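Local coordinates for esterase YbfF (Escherichia coli, PDB 3BF7), which probably hydrolyses ester or thioester substrates, as an esterase of the alpha/beta hydrolase fold with a helical cap, at residues Lys2-Ala7 / Gly27-Leu32; Pro18-His23 / Asn44-Asp49; Ala198-Gly203 / Ala219-Ala224. The protein carries 1 engineered substitution. One frame throughout, in Å; residues are numbered along the deposited sequence.

Contact 1: Lys2-Ala7 / Gly27-Leu32; sequences KLNIRA and GSLDNL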
# COMPACT_ATOMS: atom_id res chain seq x y z
N LYS A 2 -4.19 -16.66 -2.45
CA LYS A 2 -4.68 -15.82 -3.53
C LYS A 2 -5.48 -14.68 -2.94
O LYS A 2 -6.25 -14.87 -1.99
CB LYS A 2 -5.56 -16.66 -4.47
CG LYS A 2 -4.83 -17.85 -5.08
CD LYS A 2 -5.77 -18.79 -5.80
CE LYS A 2 -6.49 -18.10 -6.95
NZ LYS A 2 -7.33 -19.06 -7.73
N LEU A 3 -5.30 -13.48 -3.49
CA LEU A 3 -5.99 -12.30 -3.00
C LEU A 3 -7.15 -11.89 -3.89
O LEU A 3 -7.24 -12.31 -5.05
CB LEU A 3 -5.01 -11.13 -2.93
CG LEU A 3 -3.77 -11.31 -2.06
CD1 LEU A 3 -2.86 -10.11 -2.22
CD2 LEU A 3 -4.20 -11.49 -0.60
N ASN A 4 -8.05 -11.09 -3.34
CA ASN A 4 -9.15 -10.55 -4.11
C ASN A 4 -8.51 -9.48 -4.98
O ASN A 4 -7.69 -8.69 -4.49
CB ASN A 4 -10.20 -9.92 -3.20
CG ASN A 4 -11.29 -9.20 -3.97
OD1 ASN A 4 -11.62 -8.05 -3.69
ND2 ASN A 4 -11.85 -9.88 -4.96
N ILE A 5 -8.85 -9.45 -6.26
CA ILE A 5 -8.28 -8.46 -7.16
C ILE A 5 -9.30 -7.93 -8.15
O ILE A 5 -10.36 -8.51 -8.36
CB ILE A 5 -7.10 -9.04 -7.99
CG1 ILE A 5 -7.62 -9.98 -9.08
CG2 ILE A 5 -6.12 -9.76 -7.08
CD1 ILE A 5 -8.31 -11.22 -8.58
N ARG A 6 -8.95 -6.79 -8.73
CA ARG A 6 -9.74 -6.13 -9.75
C ARG A 6 -8.72 -5.95 -10.87
O ARG A 6 -7.74 -5.22 -10.70
CB ARG A 6 -10.23 -4.77 -9.27
CG ARG A 6 -11.14 -4.05 -10.25
CD ARG A 6 -12.47 -4.76 -10.39
NE ARG A 6 -13.16 -4.87 -9.10
CZ ARG A 6 -13.49 -3.83 -8.34
NH1 ARG A 6 -13.20 -2.60 -8.73
NH2 ARG A 6 -14.12 -4.03 -7.19
N ALA A 7 -8.93 -6.63 -11.99
CA ALA A 7 -8.01 -6.55 -13.12
C ALA A 7 -8.63 -5.81 -14.30
O ALA A 7 -9.83 -5.92 -14.56
CB ALA A 7 -7.59 -7.95 -13.54
N GLY A 27 -6.53 0.20 4.21
CA GLY A 27 -6.98 0.53 2.88
C GLY A 27 -7.66 -0.64 2.18
O GLY A 27 -7.98 -1.66 2.80
N SER A 28 -7.89 -0.47 0.88
CA SER A 28 -8.54 -1.48 0.05
C SER A 28 -8.07 -1.24 -1.39
O SER A 28 -7.43 -0.22 -1.67
CB SER A 28 -10.06 -1.35 0.13
OG SER A 28 -10.47 -0.10 -0.38
N LEU A 29 -8.42 -2.15 -2.29
CA LEU A 29 -7.97 -2.04 -3.67
C LEU A 29 -8.36 -0.76 -4.41
O LEU A 29 -7.76 -0.43 -5.42
CB LEU A 29 -8.40 -3.27 -4.47
CG LEU A 29 -9.88 -3.57 -4.73
CD1 LEU A 29 -10.41 -2.65 -5.82
CD2 LEU A 29 -10.02 -5.02 -5.16
N ASP A 30 -9.36 -0.05 -3.90
CA ASP A 30 -9.76 1.19 -4.54
C ASP A 30 -8.81 2.35 -4.22
O ASP A 30 -8.76 3.34 -4.95
CB ASP A 30 -11.18 1.58 -4.10
CG ASP A 30 -12.25 0.97 -4.98
OD1 ASP A 30 -11.93 0.09 -5.80
OD2 ASP A 30 -13.43 1.36 -4.83
N ASN A 31 -8.01 2.22 -3.16
CA ASN A 31 -7.15 3.33 -2.76
C ASN A 31 -6.11 3.82 -3.76
O ASN A 31 -5.80 5.02 -3.77
CB ASN A 31 -6.47 3.06 -1.42
CG ASN A 31 -5.97 4.33 -0.76
OD1 ASN A 31 -6.76 5.23 -0.45
ND2 ASN A 31 -4.67 4.43 -0.56
N LEU A 32 -5.55 2.94 -4.58
CA LEU A 32 -4.58 3.38 -5.58
C LEU A 32 -5.24 3.46 -6.95
O LEU A 32 -4.57 3.49 -7.98
CB LEU A 32 -3.36 2.45 -5.62
CG LEU A 32 -2.31 2.65 -4.51
CD1 LEU A 32 -2.93 2.44 -3.14
CD2 LEU A 32 -1.16 1.69 -4.73
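L29 meets R6 at about a right angle. CD1 of L29 lies against one face of the R6 guanidinium, 4.0 Å from R6 NH1 and displaced toward the rim of the group. The CG of R6 is anti to the backbone N (chi1 -177°). The R6 chain is bent at chi2 and chi3, which brings the guanidinium face against L29. R6 CB also touches L29, 4.1 Å from both CD1 and CD2. The second methyl, CD2, also comes within 4.2 Å of the backbone C of I5. It borders the side chain of N4 as well, which crosses L29 at about a right angle. The segment 2-7 leads into the edge strand 5-8 of the alpha/beta hydrolase sheet, and 27-32 lies in the loop between strand 19-22 and helix 33-39. A type I turn from S28 to N31, closed by N31 N to S28 O (2.9 Å), presents L29 to the strand. D30 lies obliquely to R6, and the D30 carboxylate and R6 guanidinium planes are 77° apart. D30 OD1 stays 4.2 Å from R6 NH1, too far for a salt bridge, though the opposite charges probably attract weakly.

Contact 2: Pro18-His23 / Asn44-Asp49; sequences PIVLVH and NIIQVD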
# COMPACT_ATOMS: atom_id res chain seq x y z
N PRO A 18 2.81 -5.94 -16.74
CA PRO A 18 1.59 -5.52 -16.05
C PRO A 18 1.99 -4.85 -14.74
O PRO A 18 3.10 -5.06 -14.25
CB PRO A 18 0.85 -6.84 -15.83
CG PRO A 18 1.98 -7.83 -15.68
CD PRO A 18 2.92 -7.41 -16.79
N ILE A 19 1.09 -4.04 -14.20
CA ILE A 19 1.35 -3.34 -12.94
C ILE A 19 0.38 -3.78 -11.85
O ILE A 19 -0.84 -3.77 -12.04
CB ILE A 19 1.24 -1.81 -13.11
CG1 ILE A 19 2.34 -1.31 -14.05
CG2 ILE A 19 1.32 -1.12 -11.75
CD1 ILE A 19 2.29 0.18 -14.34
N VAL A 20 0.94 -4.19 -10.72
CA VAL A 20 0.15 -4.62 -9.57
C VAL A 20 0.25 -3.49 -8.54
O VAL A 20 1.35 -3.06 -8.18
CB VAL A 20 0.72 -5.92 -8.95
CG1 VAL A 20 -0.07 -6.29 -7.70
CG2 VAL A 20 0.66 -7.05 -9.97
N LEU A 21 -0.91 -3.01 -8.09
CA LEU A 21 -0.99 -1.92 -7.11
C LEU A 21 -1.40 -2.49 -5.76
O LEU A 21 -2.39 -3.23 -5.67
CB LEU A 21 -2.02 -0.89 -7.58
CG LEU A 21 -1.72 -0.23 -8.93
CD1 LEU A 21 -2.97 0.47 -9.45
CD2 LEU A 21 -0.57 0.74 -8.80
N VAL A 22 -0.65 -2.13 -4.72
CA VAL A 22 -0.89 -2.63 -3.37
C VAL A 22 -1.06 -1.51 -2.35
O VAL A 22 -0.13 -0.74 -2.09
CB VAL A 22 0.29 -3.54 -2.93
CG1 VAL A 22 -0.08 -4.31 -1.67
CG2 VAL A 22 0.67 -4.49 -4.06
N HIS A 23 -2.25 -1.42 -1.77
CA HIS A 23 -2.60 -0.40 -0.79
C HIS A 23 -1.96 -0.59 0.59
O HIS A 23 -1.31 -1.60 0.86
CB HIS A 23 -4.12 -0.35 -0.63
CG HIS A 23 -4.68 -1.58 0.02
ND1 HIS A 23 -4.62 -1.79 1.38
CD2 HIS A 23 -5.27 -2.68 -0.51
CE1 HIS A 23 -5.13 -2.98 1.66
NE2 HIS A 23 -5.53 -3.54 0.53
N ASN A 44 -1.57 -3.47 -18.32
CA ASN A 44 -2.65 -4.26 -17.75
C ASN A 44 -2.47 -3.91 -16.28
O ASN A 44 -1.34 -3.78 -15.80
CB ASN A 44 -2.42 -5.76 -17.95
CG ASN A 44 -2.72 -6.22 -19.36
OD1 ASN A 44 -3.44 -5.54 -20.10
ND2 ASN A 44 -2.20 -7.38 -19.73
N ILE A 45 -3.58 -3.74 -15.57
CA ILE A 45 -3.52 -3.37 -14.16
C ILE A 45 -4.18 -4.41 -13.27
O ILE A 45 -5.19 -5.01 -13.63
CB ILE A 45 -4.24 -2.03 -13.90
CG1 ILE A 45 -3.62 -0.92 -14.76
CG2 ILE A 45 -4.19 -1.68 -12.42
CD1 ILE A 45 -2.17 -0.65 -14.46
N ILE A 46 -3.58 -4.63 -12.09
CA ILE A 46 -4.13 -5.55 -11.11
C ILE A 46 -4.13 -4.82 -9.77
O ILE A 46 -3.07 -4.48 -9.23
CB ILE A 46 -3.29 -6.84 -10.96
CG1 ILE A 46 -3.22 -7.60 -12.29
CG2 ILE A 46 -3.90 -7.73 -9.88
CD1 ILE A 46 -2.19 -7.06 -13.25
N GLN A 47 -5.32 -4.54 -9.25
CA GLN A 47 -5.45 -3.87 -7.96
C GLN A 47 -5.83 -4.96 -6.96
O GLN A 47 -6.83 -5.64 -7.13
CB GLN A 47 -6.55 -2.81 -8.02
CG GLN A 47 -6.19 -1.61 -8.88
CD GLN A 47 -7.38 -0.73 -9.22
OE1 GLN A 47 -7.81 -0.68 -10.38
NE2 GLN A 47 -7.91 -0.05 -8.22
N VAL A 48 -5.03 -5.12 -5.91
CA VAL A 48 -5.31 -6.16 -4.93
C VAL A 48 -5.78 -5.66 -3.57
O VAL A 48 -5.51 -4.52 -3.18
CB VAL A 48 -4.05 -7.03 -4.64
CG1 VAL A 48 -3.39 -7.44 -5.94
CG2 VAL A 48 -3.06 -6.27 -3.75
N ASP A 49 -6.51 -6.52 -2.88
CA ASP A 49 -6.90 -6.24 -1.50
C ASP A 49 -5.87 -7.07 -0.73
O ASP A 49 -5.73 -8.28 -0.97
CB ASP A 49 -8.29 -6.79 -1.16
CG ASP A 49 -9.41 -5.79 -1.42
OD1 ASP A 49 -9.18 -4.57 -1.32
OD2 ASP A 49 -10.54 -6.25 -1.70
O HOH W 1 -4.20 -2.27 -3.81
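Strands 19-22 and 45-48 run parallel, their axes 4.7 Å apart at closest and 20° from aligned, and P18 stands level with N44 where the pairing begins. I19 N bonds to N44 O, I46 N to I19 O, and L21 N to I46 O, each at 2.9 Å. V48 N to L21 O is longer, at 3.3 Å. A water fills in where the strands part: it donates to L21 O and V48 O and accepts from H23 N.

On one face are I19, L21, I45 and Q47. L21, I45 and Q47 touch A36 of helix 33-39. CD1 of I45 touches I19 CB. CD1 of L21 fits between I45 CG2 and Q47 CG, and the L21 and Q47 chains lie side by side, pointing the same way. On the other face are V20, V22, I46 and V48, toward helix 64-78. V20 CG1 meets V48 CG1 at 3.9 Å, while V20 CG2 rests on I46 CB. V48 CG2 lies between its own backbone N and carbonyl carbon (chi1 -47° for CG1), which turns it toward both methyls of V22.

H23 brings its ring edge to the other strand: CD2 is 3.3 Å from V48 O, and D49 CA lies in the ring plane. Its NE2 bonds to V50 N.

This is the beta-alpha-beta crossover 19-22, 33-39, 45-48 of the alpha/beta hydrolase core. Q47 NE2 bonds L29 O in the loop that follows strand 19-22. D49 OD1 bonds L29 N, and OD2 takes L55 N. Strand bonds and nonpolar packing thus hold the pair, and polar ends tie it to nearby loops.

Contact 3: Ala198-Gly203 / Ala219-Ala224; sequences ALFIPG and AQFPQA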
# COMPACT_ATOMS: atom_id res chain seq x y z
N ALA A 198 15.06 1.23 -7.99
CA ALA A 198 13.79 1.21 -7.28
C ALA A 198 13.39 2.64 -6.98
O ALA A 198 14.23 3.44 -6.57
CB ALA A 198 13.93 0.43 -5.97
N LEU A 199 12.12 2.97 -7.18
CA LEU A 199 11.64 4.33 -6.94
C LEU A 199 10.91 4.47 -5.62
O LEU A 199 9.99 3.71 -5.32
CB LEU A 199 10.71 4.78 -8.08
CG LEU A 199 10.11 6.19 -7.92
CD1 LEU A 199 11.21 7.23 -8.02
CD2 LEU A 199 9.05 6.42 -9.00
N PHE A 200 11.33 5.45 -4.83
CA PHE A 200 10.69 5.77 -3.56
C PHE A 200 10.09 7.15 -3.73
O PHE A 200 10.76 8.07 -4.22
CB PHE A 200 11.71 5.76 -2.42
CG PHE A 200 12.17 4.39 -2.05
CD1 PHE A 200 13.06 3.71 -2.87
CD2 PHE A 200 11.65 3.75 -0.93
CE1 PHE A 200 13.42 2.39 -2.59
CE2 PHE A 200 12.00 2.43 -0.64
CZ PHE A 200 12.89 1.75 -1.47
N ILE A 201 8.83 7.30 -3.35
CA ILE A 201 8.13 8.57 -3.47
C ILE A 201 7.63 9.03 -2.10
O ILE A 201 6.51 8.70 -1.69
CB ILE A 201 6.92 8.47 -4.44
CG1 ILE A 201 7.39 7.95 -5.80
CG2 ILE A 201 6.26 9.83 -4.60
CD1 ILE A 201 6.27 7.70 -6.79
N PRO A 202 8.46 9.79 -1.38
CA PRO A 202 8.07 10.29 -0.05
C PRO A 202 7.23 11.56 -0.13
O PRO A 202 7.32 12.33 -1.09
CB PRO A 202 9.41 10.58 0.62
CG PRO A 202 10.43 9.85 -0.21
CD PRO A 202 9.90 9.99 -1.60
N GLY A 203 6.42 11.77 0.89
CA GLY A 203 5.64 12.99 0.97
C GLY A 203 6.54 13.97 1.72
O GLY A 203 7.13 13.62 2.74
N ALA A 219 20.85 0.17 2.26
CA ALA A 219 21.45 -1.14 2.48
C ALA A 219 20.62 -2.23 1.83
O ALA A 219 21.14 -3.27 1.43
CB ALA A 219 21.58 -1.40 3.98
N GLN A 220 19.32 -1.99 1.71
CA GLN A 220 18.41 -2.96 1.11
C GLN A 220 18.07 -2.63 -0.34
O GLN A 220 17.78 -3.54 -1.13
CB GLN A 220 17.15 -3.06 1.98
CG GLN A 220 17.48 -3.57 3.37
CD GLN A 220 16.36 -3.38 4.36
OE1 GLN A 220 15.59 -4.30 4.65
NE2 GLN A 220 16.24 -2.17 4.89
N PHE A 221 18.11 -1.35 -0.69
CA PHE A 221 17.84 -0.88 -2.04
C PHE A 221 18.97 0.06 -2.43
O PHE A 221 18.81 1.28 -2.47
CB PHE A 221 16.47 -0.20 -2.10
CG PHE A 221 15.34 -1.16 -1.93
CD1 PHE A 221 14.90 -1.91 -3.01
CD2 PHE A 221 14.82 -1.42 -0.67
CE1 PHE A 221 13.95 -2.92 -2.84
CE2 PHE A 221 13.87 -2.43 -0.49
CZ PHE A 221 13.44 -3.18 -1.58
N PRO A 222 20.14 -0.52 -2.74
CA PRO A 222 21.31 0.28 -3.12
C PRO A 222 21.07 1.28 -4.24
O PRO A 222 21.63 2.38 -4.23
CB PRO A 222 22.36 -0.78 -3.46
CG PRO A 222 21.55 -1.99 -3.83
CD PRO A 222 20.43 -1.96 -2.82
N GLN A 223 20.24 0.90 -5.21
CA GLN A 223 19.94 1.77 -6.34
C GLN A 223 18.61 2.51 -6.19
O GLN A 223 17.93 2.81 -7.17
CB GLN A 223 19.95 0.96 -7.65
CG GLN A 223 21.32 0.38 -7.97
CD GLN A 223 21.32 -0.47 -9.22
OE1 GLN A 223 21.83 -1.59 -9.22
NE2 GLN A 223 20.76 0.06 -10.30
N ALA A 224 18.25 2.80 -4.95
CA ALA A 224 17.03 3.53 -4.67
C ALA A 224 17.13 4.95 -5.22
O ALA A 224 18.20 5.58 -5.15
CB ALA A 224 16.78 3.59 -3.17
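A198 starts the contact with its N, which donates a weak hydrogen bond of 3.4 Å to Q223 O. Its own O takes a CA-H...O contact from A224 CA, also at 3.4 Å, and the two alanines pair as a parallel bridge. The A198 methyl lies 3.9 Å from F221 CD1. L199 points away and touches Y251 of helix 241-253. F200 points toward the second segment. Its CG is anti to the carbonyl carbon (chi1 -72°), which carries the ring over to F221. The two rings form an offset edge-to-face pair, centroids 5.6 Å apart and planes at 64°. The edge of F200 leads, with CZ 3.8 Å from F221 CD2 and F221 CG in the F200 ring plane. The F200 CD1-CE1 side touches the A224 methyl, CE1 at 3.6 Å. An alanine here is likely to leave the face of F221 without its aromatic partner and open a gap beside the A224 methyl. M96 of helix 90-101 touches both phenylalanine side chains. A type I turn from F221 to A224 brings the chain from helix 214-220 into the edge strand 224-226. The arrangement is the return of a beta-alpha-beta crossover at the edge of an alpha/beta hydrolase sheet formed by its last two strands, 198-201 and 224-226.

How the contacts relate
All three contacts reach the same mixed sheet. Contact 1 is at the surface, at one outermost strand, 5-8, which it joins to a loop. Contact 2 is buried and pairs two strands within the sheet. Contact 3 is also buried and lies by the other outermost strand, 224-226. Contacts 2 and 3 each join parts of a beta-alpha-beta unit. Contacts 1 and 2 touch through L29, their centres 7 Å apart. Contact 3 is apart, its centre about 20 Å from that of contact 2 and 24 Å from that of contact 1. The chemistry differs accordingly: leucine against arginine, then regular strand bonds with aliphatic packing, then an aromatic pair with one weak backbone bond.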